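Local coordinates for ESX-1 secretion system protein EccA1 (Mycobacterium tuberculosis, PDB 4F3V) that probably supplies energy by ATP hydrolysis for exporting ESX-1 virulence factors, its N-terminal tetratricopeptide-repeat domain being the part present here, at residues A[196-201]-A[208-213]; A[189-194]-A[216-221]; A[137-142]-A[170-175]. All blocks are in the same frame, centred on the assembly; numbering follows the deposited sequence.

Overall arrangement
All three contacts lie in the helical N-terminal domain and meet around helix 167-183. Contacts 1 and 2 join the same two elements, helix 187-198 and helix 207-221, contact 1 nearer their connection; their centres are about 11 Å apart. Contact 3, about 10 Å from the chain centre, is the deepest and packs a tryptophan on an alanine of helix 167-183. Contact 1 is buried and mainly apolar, with one exposed amide at its margin. Contact 2, about 23 Å from the chain centre, is only partly buried and is dominated by charge. Val175 of contact 3 touches both Ala197 and Ile210 of contact 1, and its backbone packs on Leu194 of contact 2.

Contact 1: residues A[196-201]-A[208-213]; sequences EANDSP and RAIAWY
The amide of Asn198 is the flat group that crosses here: its OD1 rests against two methyl groups of Ile210, 3.9 Å from CD1 and nearly as close to CG2. Further along the second helix, two rings meet within 208-213. Trp212 points CD1 at one face of the Tyr213 ring, 3.7 Å above its plane and over its centre, while Tyr213 CD2 lies at the edge of the indole, in its plane.

Ile210 does the reaching. Its CG1 stands anti to the carbonyl carbon and the chain then runs on extended (chi2 171°), which carries CD1 across to Ala197 and Asn198 in helix 187-198. There the methyl lies 4.0 Å from Asn198 CA and 4.3 Å from Ala197 C, so it packs on backbone as much as on side chain. Asn198 answers with CG swung beside its own carbonyl carbon (chi1 -165°), bringing the amide oxygen aslant against both methyls. The contact is van der Waals in character, and no hydrogen bond crosses it.

Polar bonds instead shape the chain leaving the first helix. Ala197 O accepts both Ser200 N, at 3.0 Å, and Ser200 OG, at 2.7 Å; the hydroxyl arrives on a lone pair in the carbonyl plane. Ser200 OG in turn receives Ala202 N, the hydrogen-bond pattern of an ST turn, so one hydroxyl ties the turn both backward and forward.

Ala197 and Ile210 both also touch Val175 of helix 167-183, so a third helix shares this apolar patch. On the far flank Trp212 packs on Leu231 and Leu234 of helix 224-237 and makes a cation-pi contact with Lys242. Two successive helices joined by a short connection, with a third helix against them, are the layout of a tetratricopeptide-type helical array.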
loop_
_atom_site.group_PDB
_atom_site.type_symbol
_atom_site.label_atom_id
_atom_site.label_comp_id
_atom_site.label_asym_id
_atom_site.label_seq_id
_atom_site.Cartn_x
_atom_site.Cartn_y
_atom_site.Cartn_z
ATOM N N GLU A 196 17.700 2.957 -11.342
ATOM C CA GLU A 196 18.347 2.823 -10.034
ATOM C C GLU A 196 17.497 2.044 -9.024
ATOM O O GLU A 196 18.010 1.161 -8.312
ATOM C CB GLU A 196 18.739 4.183 -9.462
ATOM C CG GLU A 196 19.935 4.794 -10.193
ATOM C CD GLU A 196 20.371 6.166 -9.675
ATOM O OE1 GLU A 196 20.139 6.455 -8.479
ATOM O OE2 GLU A 196 21.001 6.939 -10.443
ATOM N N ALA A 197 16.203 2.354 -8.961
ATOM C CA ALA A 197 15.312 1.670 -8.027
ATOM C C ALA A 197 15.217 0.171 -8.376
ATOM O O ALA A 197 15.030 -0.679 -7.500
ATOM C CB ALA A 197 13.932 2.320 -8.025
ATOM N N ASN A 198 15.385 -0.155 -9.649
ATOM C CA ASN A 198 15.379 -1.540 -10.047
ATOM C C ASN A 198 16.516 -2.349 -9.415
ATOM O O ASN A 198 16.352 -3.541 -9.181
ATOM C CB ASN A 198 15.440 -1.679 -11.563
ATOM C CG ASN A 198 15.074 -3.076 -12.019
ATOM O OD1 ASN A 198 13.963 -3.556 -11.776
ATOM N ND2 ASN A 198 15.998 -3.736 -12.656
ATOM N N ASP A 199 17.652 -1.704 -9.146
ATOM C CA ASP A 199 18.789 -2.351 -8.453
ATOM C C ASP A 199 18.647 -2.444 -6.949
ATOM O O ASP A 199 19.468 -3.067 -6.309
ATOM C CB ASP A 199 20.091 -1.606 -8.738
ATOM C CG ASP A 199 20.566 -1.785 -10.149
ATOM O OD1 ASP A 199 19.988 -2.624 -10.887
ATOM O OD2 ASP A 199 21.537 -1.087 -10.527
ATOM N N SER A 200 17.629 -1.814 -6.382
ATOM C CA SER A 200 17.455 -1.782 -4.943
ATOM C C SER A 200 16.777 -3.060 -4.494
ATOM O O SER A 200 16.298 -3.811 -5.331
ATOM C CB SER A 200 16.583 -0.575 -4.555
ATOM O OG SER A 200 15.204 -0.850 -4.764
ATOM N N PRO A 201 16.673 -3.274 -3.163
ATOM C CA PRO A 201 15.916 -4.426 -2.658
ATOM C C PRO A 201 14.413 -4.403 -2.964
ATOM O O PRO A 201 13.760 -5.432 -2.810
ATOM C CB PRO A 201 16.122 -4.358 -1.138
ATOM C CG PRO A 201 17.288 -3.457 -0.928
ATOM C CD PRO A 201 17.248 -2.479 -2.058
ATOM N N ARG A 208 6.505 -4.420 -11.726
ATOM C CA ARG A 208 5.474 -4.079 -12.695
ATOM C C ARG A 208 5.405 -2.577 -13.023
ATOM O O ARG A 208 5.389 -2.204 -14.211
ATOM C CB ARG A 208 4.130 -4.594 -12.227
ATOM C CG ARG A 208 4.106 -6.113 -12.203
ATOM C CD ARG A 208 2.844 -6.622 -11.556
ATOM N NE ARG A 208 1.693 -6.240 -12.358
ATOM C CZ ARG A 208 0.460 -6.052 -11.901
ATOM N NH1 ARG A 208 0.166 -6.162 -10.614
ATOM N NH2 ARG A 208 -0.491 -5.711 -12.763
ATOM N N ALA A 209 5.377 -1.736 -11.985
ATOM C CA ALA A 209 5.379 -0.284 -12.176
ATOM C C ALA A 209 6.700 0.180 -12.789
ATOM O O ALA A 209 6.723 1.059 -13.638
ATOM C CB ALA A 209 5.131 0.454 -10.849
ATOM N N ILE A 210 7.811 -0.410 -12.365
ATOM C CA ILE A 210 9.113 -0.036 -12.898
ATOM C C ILE A 210 9.117 -0.249 -14.432
ATOM O O ILE A 210 9.427 0.678 -15.195
ATOM C CB ILE A 210 10.264 -0.824 -12.236
ATOM C CG1 ILE A 210 10.477 -0.353 -10.789
ATOM C CG2 ILE A 210 11.555 -0.624 -13.032
ATOM C CD1 ILE A 210 11.438 -1.226 -9.986
ATOM N N ALA A 211 8.756 -1.451 -14.885
ATOM C CA ALA A 211 8.809 -1.760 -16.333
ATOM C C ALA A 211 7.768 -0.962 -17.123
ATOM O O ALA A 211 8.063 -0.433 -18.180
ATOM C CB ALA A 211 8.633 -3.258 -16.571
ATOM N N TRP A 212 6.555 -0.858 -16.581
ATOM C CA TRP A 212 5.491 -0.110 -17.234
ATOM C C TRP A 212 5.841 1.326 -17.467
ATOM O O TRP A 212 5.692 1.841 -18.563
ATOM C CB TRP A 212 4.203 -0.175 -16.413
ATOM C CG TRP A 212 3.094 0.643 -16.994
ATOM C CD1 TRP A 212 2.605 1.874 -16.538
ATOM C CD2 TRP A 212 2.258 0.295 -18.140
ATOM N NE1 TRP A 212 1.573 2.306 -17.325
ATOM C CE2 TRP A 212 1.309 1.397 -18.306
ATOM C CE3 TRP A 212 2.206 -0.787 -19.027
ATOM C CZ2 TRP A 212 0.361 1.399 -19.327
ATOM C CZ3 TRP A 212 1.249 -0.775 -20.044
ATOM C CH2 TRP A 212 0.351 0.302 -20.199
ATOM N N TYR A 213 6.320 1.995 -16.432
ATOM C CA TYR A 213 6.637 3.412 -16.555
ATOM C C TYR A 213 7.915 3.660 -17.352
ATOM O O TYR A 213 8.009 4.673 -18.056
ATOM C CB TYR A 213 6.622 4.100 -15.176
ATOM C CG TYR A 213 5.204 4.376 -14.708
ATOM C CD1 TYR A 213 4.454 5.416 -15.266
ATOM C CD2 TYR A 213 4.598 3.598 -13.747
ATOM C CE1 TYR A 213 3.139 5.673 -14.867
ATOM C CE2 TYR A 213 3.285 3.842 -13.338
ATOM C CZ TYR A 213 2.570 4.883 -13.891
ATOM O OH TYR A 213 1.277 5.124 -13.485
#

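Contact 2: residues A[189-194]-A[216-221]; sequences EAERRL and MARRSQ. With SO4 (sulfate ion), chain E.
Charge dominates the pairing of Glu191 with Arg218. Glu191 lays its carboxylate flat over one face of the Arg218 guanidinium, with CD 3.5 Å above the centre of the group and the two planes 18° apart. The salt bridge, Glu191 OE2 to Arg218 NE at 3.5 Å, is a long, purely electrostatic pairing, since OE2 stands above the flat group and not in line with its N-H bonds. A bend in the arginine at chi2 (-72°) turns its outer chain so that the guanidinium lies against the glutamate. The Gln221 amide also approaches this carboxylate, but its modelled orientation is doubtful.

Van der Waals contact comes from Ala217, whose CB meets the CG methylene of Glu191 and lies 3.5 Å from its OE2. Here the two helices run nearly antiparallel, their short axes 10.1 Å apart.

Hydrogen bonds gather on the other flank of helix 189-194. Arg193 forms a salt bridge with Glu189, gripping it side-on with NE (2.8 Å) and NH2 both bonding to OE2, and this holds its guanidinium in place. Arg193 NH1 then gives a nearly straight bond (176°) to sulfate O2 at 2.8 Å. Arg192 NH1 adds a more bent bond to sulfate O1 at 3.1 Å, and its NH2 sits over the Arg193 guanidinium face.

The sulfate, probably from the crystallisation liquor, would offset the positive charge of the paired arginines. Across the helices, Arg218, stacked on it, would probably favour the ionised form of the buried Glu191 at the margin of a partly buried contact.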
loop_
_atom_site.group_PDB
_atom_site.type_symbol
_atom_site.label_atom_id
_atom_site.label_comp_id
_atom_site.label_asym_id
_atom_site.label_seq_id
_atom_site.Cartn_x
_atom_site.Cartn_y
_atom_site.Cartn_z
ATOM N N GLU A 189 14.545 11.824 -16.309
ATOM C CA GLU A 189 14.640 11.649 -14.869
ATOM C C GLU A 189 13.946 10.341 -14.430
ATOM O O GLU A 189 14.502 9.593 -13.623
ATOM C CB GLU A 189 14.050 12.872 -14.141
ATOM C CG GLU A 189 13.953 12.685 -12.629
ATOM C CD GLU A 189 13.500 13.913 -11.868
ATOM O OE1 GLU A 189 13.230 14.987 -12.473
ATOM O OE2 GLU A 189 13.401 13.784 -10.635
ATOM N N ALA A 190 12.740 10.093 -14.943
ATOM C CA ALA A 190 12.008 8.856 -14.652
ATOM C C ALA A 190 12.854 7.620 -14.977
ATOM O O ALA A 190 12.963 6.710 -14.172
ATOM C CB ALA A 190 10.693 8.795 -15.415
ATOM N N GLU A 191 13.502 7.624 -16.130
ATOM C CA GLU A 191 14.341 6.491 -16.538
ATOM C C GLU A 191 15.540 6.288 -15.633
ATOM O O GLU A 191 15.808 5.166 -15.229
ATOM C CB GLU A 191 14.771 6.659 -17.987
ATOM C CG GLU A 191 13.601 6.535 -18.943
ATOM C CD GLU A 191 13.834 7.211 -20.283
ATOM O OE1 GLU A 191 14.826 7.951 -20.427
ATOM O OE2 GLU A 191 12.987 7.007 -21.189
ATOM N N ARG A 192 16.230 7.367 -15.268
ATOM C CA ARG A 192 17.332 7.265 -14.298
ATOM C C ARG A 192 16.827 6.698 -12.934
ATOM O O ARG A 192 17.361 5.722 -12.413
ATOM C CB ARG A 192 17.996 8.638 -14.066
ATOM C CG ARG A 192 19.175 8.591 -13.090
ATOM C CD ARG A 192 19.839 9.944 -12.832
ATOM N NE ARG A 192 18.894 10.966 -12.358
ATOM C CZ ARG A 192 18.554 11.208 -11.084
ATOM N NH1 ARG A 192 19.055 10.498 -10.068
ATOM N NH2 ARG A 192 17.684 12.176 -10.819
ATOM N N ARG A 193 15.775 7.287 -12.383
ATOM C CA ARG A 193 15.303 6.858 -11.067
ATOM C C ARG A 193 14.736 5.445 -11.053
ATOM O O ARG A 193 14.969 4.701 -10.094
ATOM C CB ARG A 193 14.282 7.836 -10.487
ATOM C CG ARG A 193 14.858 9.211 -10.272
ATOM C CD ARG A 193 13.854 10.105 -9.584
ATOM N NE ARG A 193 14.339 11.471 -9.436
ATOM C CZ ARG A 193 15.244 11.862 -8.535
ATOM N NH1 ARG A 193 15.799 10.989 -7.693
ATOM N NH2 ARG A 193 15.600 13.144 -8.475
ATOM N N LEU A 194 13.989 5.077 -12.089
ATOM C CA LEU A 194 13.380 3.750 -12.148
ATOM C C LEU A 194 14.444 2.674 -12.376
ATOM O O LEU A 194 14.345 1.576 -11.811
ATOM C CB LEU A 194 12.290 3.687 -13.223
ATOM C CG LEU A 194 11.013 4.501 -12.923
ATOM C CD1 LEU A 194 10.079 4.490 -14.151
ATOM C CD2 LEU A 194 10.315 4.000 -11.657
ATOM N N MET A 216 6.574 3.350 -20.893
ATOM C CA MET A 216 5.838 4.571 -21.244
ATOM C C MET A 216 6.778 5.758 -21.470
ATOM O O MET A 216 6.589 6.524 -22.416
ATOM C CB MET A 216 4.796 4.905 -20.174
ATOM C CG MET A 216 3.596 3.965 -20.151
ATOM S SD MET A 216 2.668 3.861 -21.701
ATOM C CE MET A 216 3.010 2.202 -22.262
ATOM N N ALA A 217 7.793 5.915 -20.617
ATOM C CA ALA A 217 8.772 6.984 -20.828
ATOM C C ALA A 217 9.495 6.829 -22.170
ATOM O O ALA A 217 9.687 7.816 -22.896
ATOM C CB ALA A 217 9.781 7.054 -19.705
ATOM N N ARG A 218 9.930 5.604 -22.479
ATOM C CA ARG A 218 10.631 5.371 -23.736
ATOM C C ARG A 218 9.758 5.665 -24.930
ATOM O O ARG A 218 10.205 6.288 -25.912
ATOM C CB ARG A 218 11.138 3.934 -23.829
ATOM C CG ARG A 218 12.196 3.600 -22.807
ATOM C CD ARG A 218 13.505 4.275 -23.126
ATOM N NE ARG A 218 14.443 3.991 -22.060
ATOM C CZ ARG A 218 15.613 4.596 -21.889
ATOM N NH1 ARG A 218 16.020 5.555 -22.703
ATOM N NH2 ARG A 218 16.381 4.221 -20.879
ATOM N N ARG A 219 8.519 5.198 -24.880
ATOM C CA ARG A 219 7.600 5.416 -25.997
ATOM C C ARG A 219 7.365 6.920 -26.227
ATOM O O ARG A 219 7.406 7.385 -27.352
ATOM C CB ARG A 219 6.272 4.716 -25.757
ATOM C CG ARG A 219 5.235 5.019 -26.833
ATOM C CD ARG A 219 4.062 4.072 -26.738
ATOM N NE ARG A 219 4.359 2.786 -27.349
ATOM C CZ ARG A 219 3.589 1.713 -27.225
ATOM N NH1 ARG A 219 2.477 1.751 -26.491
ATOM N NH2 ARG A 219 3.922 0.591 -27.843
ATOM N N SER A 220 7.139 7.683 -25.155
ATOM C CA SER A 220 6.879 9.124 -25.311
ATOM C C SER A 220 8.104 9.883 -25.821
ATOM O O SER A 220 7.971 10.880 -26.502
ATOM C CB SER A 220 6.385 9.735 -24.009
ATOM O OG SER A 220 5.095 9.203 -23.692
ATOM N N GLN A 221 9.301 9.397 -25.525
ATOM C CA GLN A 221 10.512 9.962 -26.139
ATOM C C GLN A 221 10.724 9.551 -27.594
ATOM O O GLN A 221 11.614 10.076 -28.257
ATOM C CB GLN A 221 11.739 9.542 -25.353
ATOM C CG GLN A 221 11.812 10.137 -23.981
ATOM C CD GLN A 221 12.930 9.505 -23.187
ATOM O OE1 GLN A 221 13.159 8.286 -23.252
ATOM N NE2 GLN A 221 13.640 10.327 -22.447
HETATM S S SO4 E . 18.725 12.712 -6.163
HETATM O O1 SO4 E . 19.300 12.118 -7.394
HETATM O O2 SO4 E . 17.568 11.888 -5.765
HETATM O O3 SO4 E . 19.696 12.681 -5.050
HETATM O O4 SO4 E . 18.329 14.115 -6.448
#

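Contact 3: residues A[137-142]-A[170-175]; sequences VAWMKA and AGAAGV
Trp139 meets Ala172 through a CH-pi contact. The methyl CB of Ala172 stands over one face of the six-membered ring, 3.9 Å from the ring's centroid and 26° off its normal. Its closest ring atom is CH2, 3.6 Å from that CB, with CZ3 little further. The contact therefore falls on the outer, benzo part of the indole, leaving the pyrrole part to other neighbours.

Van der Waals contact with backbone makes up the rest. Trp139 CZ3 comes within 3.3 Å of Ala172 O and 3.6 Å of Ala173 N, the amide nitrogen lying oblique to the ring. The indole thus rests on the peptide joining the two alanines as well as on a methyl group. Small side chains on this side of helix 170-175 let the ring come so close: the CA atoms of Trp139 and Ala173 are 6.8 Å apart. Swinging CG beside its carbonyl carbon (chi1 172°), Trp139 sends the ring across the gap, although its first side-chain bond does not aim straight at the other helix.

No hydrogen bond crosses between the two segments, but the polar end of the tryptophan is satisfied nearby. Its NE1 donates to Ile87 O, which fixes how the ring is turned while the benzo face packs on Ala172 CB. The same indole meets the Tyr91 ring, with planes about 55° apart.

The Trp139 side chain links helix 134-147 to helix 167-183 and to the connection between strands 84-86 and 95-97, from which Ile87 and Tyr91 come; Tyr91 OH also bonds to Ala142 O. Ala138 and Ala173 both touch Trp164, and Ala142 and Ala173 both touch Val158 of helix 151-158. On another flank, Met140 turns to helices 101-115 and 118-125.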
loop_
_atom_site.group_PDB
_atom_site.type_symbol
_atom_site.label_atom_id
_atom_site.label_comp_id
_atom_site.label_asym_id
_atom_site.label_seq_id
_atom_site.Cartn_x
_atom_site.Cartn_y
_atom_site.Cartn_z
ATOM N N VAL A 137 5.567 6.827 7.529
ATOM C CA VAL A 137 4.483 7.774 7.257
ATOM C C VAL A 137 4.708 8.516 5.942
ATOM O O VAL A 137 3.761 8.691 5.197
ATOM C CB VAL A 137 4.270 8.776 8.415
ATOM C CG1 VAL A 137 3.297 9.896 8.021
ATOM C CG2 VAL A 137 3.788 8.011 9.643
ATOM N N ALA A 138 5.943 8.929 5.658
ATOM C CA ALA A 138 6.249 9.561 4.368
ATOM C C ALA A 138 5.912 8.624 3.232
ATOM O O ALA A 138 5.276 9.035 2.257
ATOM C CB ALA A 138 7.698 10.015 4.281
ATOM N N TRP A 139 6.306 7.353 3.380
ATOM C CA TRP A 139 5.965 6.334 2.377
ATOM C C TRP A 139 4.469 6.233 2.193
ATOM O O TRP A 139 3.970 6.250 1.046
ATOM C CB TRP A 139 6.563 4.963 2.721
ATOM C CG TRP A 139 6.033 3.927 1.769
ATOM C CD1 TRP A 139 5.081 2.958 2.018
ATOM C CD2 TRP A 139 6.296 3.853 0.321
ATOM N NE1 TRP A 139 4.789 2.254 0.863
ATOM C CE2 TRP A 139 5.499 2.743 -0.182
ATOM C CE3 TRP A 139 7.125 4.543 -0.562
ATOM C CZ2 TRP A 139 5.525 2.367 -1.515
ATOM C CZ3 TRP A 139 7.153 4.142 -1.899
ATOM C CH2 TRP A 139 6.360 3.090 -2.362
ATOM N N MET A 140 3.718 6.138 3.297
ATOM C CA MET A 140 2.254 6.058 3.177
ATOM C C MET A 140 1.628 7.310 2.550
ATOM O O MET A 140 0.675 7.214 1.776
ATOM C CB MET A 140 1.583 5.769 4.509
ATOM C CG MET A 140 1.959 4.430 5.117
ATOM S SD MET A 140 1.948 3.025 3.984
ATOM C CE MET A 140 0.307 3.056 3.253
ATOM N N LYS A 141 2.172 8.479 2.842
ATOM C CA LYS A 141 1.703 9.687 2.170
ATOM C C LYS A 141 1.942 9.633 0.656
ATOM O O LYS A 141 1.098 10.065 -0.112
ATOM C CB LYS A 141 2.305 10.937 2.793
ATOM C CG LYS A 141 1.753 11.209 4.181
ATOM C CD LYS A 141 2.221 12.564 4.707
ATOM C CE LYS A 141 1.621 12.894 6.064
ATOM N NZ LYS A 141 1.906 14.323 6.455
ATOM N N ALA A 142 3.086 9.096 0.249
ATOM C CA ALA A 142 3.417 8.868 -1.150
ATOM C C ALA A 142 2.387 7.931 -1.801
ATOM O O ALA A 142 1.949 8.153 -2.938
ATOM C CB ALA A 142 4.833 8.306 -1.270
ATOM N N ALA A 170 13.502 2.779 1.130
ATOM C CA ALA A 170 14.226 3.808 0.351
ATOM C C ALA A 170 14.191 3.502 -1.155
ATOM O O ALA A 170 13.976 4.391 -1.996
ATOM C CB ALA A 170 15.665 3.948 0.852
ATOM N N GLY A 171 14.346 2.222 -1.472
ATOM C CA GLY A 171 14.193 1.733 -2.840
ATOM C C GLY A 171 12.792 1.936 -3.387
ATOM O O GLY A 171 12.633 2.435 -4.512
ATOM N N ALA A 172 11.774 1.552 -2.603
ATOM C CA ALA A 172 10.382 1.796 -3.005
ATOM C C ALA A 172 10.127 3.295 -3.260
ATOM O O ALA A 172 9.411 3.678 -4.202
ATOM C CB ALA A 172 9.406 1.260 -1.959
ATOM N N ALA A 173 10.707 4.135 -2.411
ATOM C CA ALA A 173 10.567 5.565 -2.534
ATOM C C ALA A 173 11.142 6.074 -3.858
ATOM O O ALA A 173 10.576 6.992 -4.463
ATOM C CB ALA A 173 11.248 6.255 -1.367
ATOM N N GLY A 174 12.264 5.497 -4.279
ATOM C CA GLY A 174 12.857 5.771 -5.582
ATOM C C GLY A 174 11.924 5.400 -6.728
ATOM O O GLY A 174 11.811 6.142 -7.696
ATOM N N VAL A 175 11.229 4.272 -6.598
ATOM C CA VAL A 175 10.177 3.929 -7.551
ATOM C C VAL A 175 9.077 4.999 -7.582
ATOM O O VAL A 175 8.670 5.461 -8.662
ATOM C CB VAL A 175 9.564 2.550 -7.257
ATOM C CG1 VAL A 175 8.458 2.254 -8.285
ATOM C CG2 VAL A 175 10.646 1.465 -7.303
#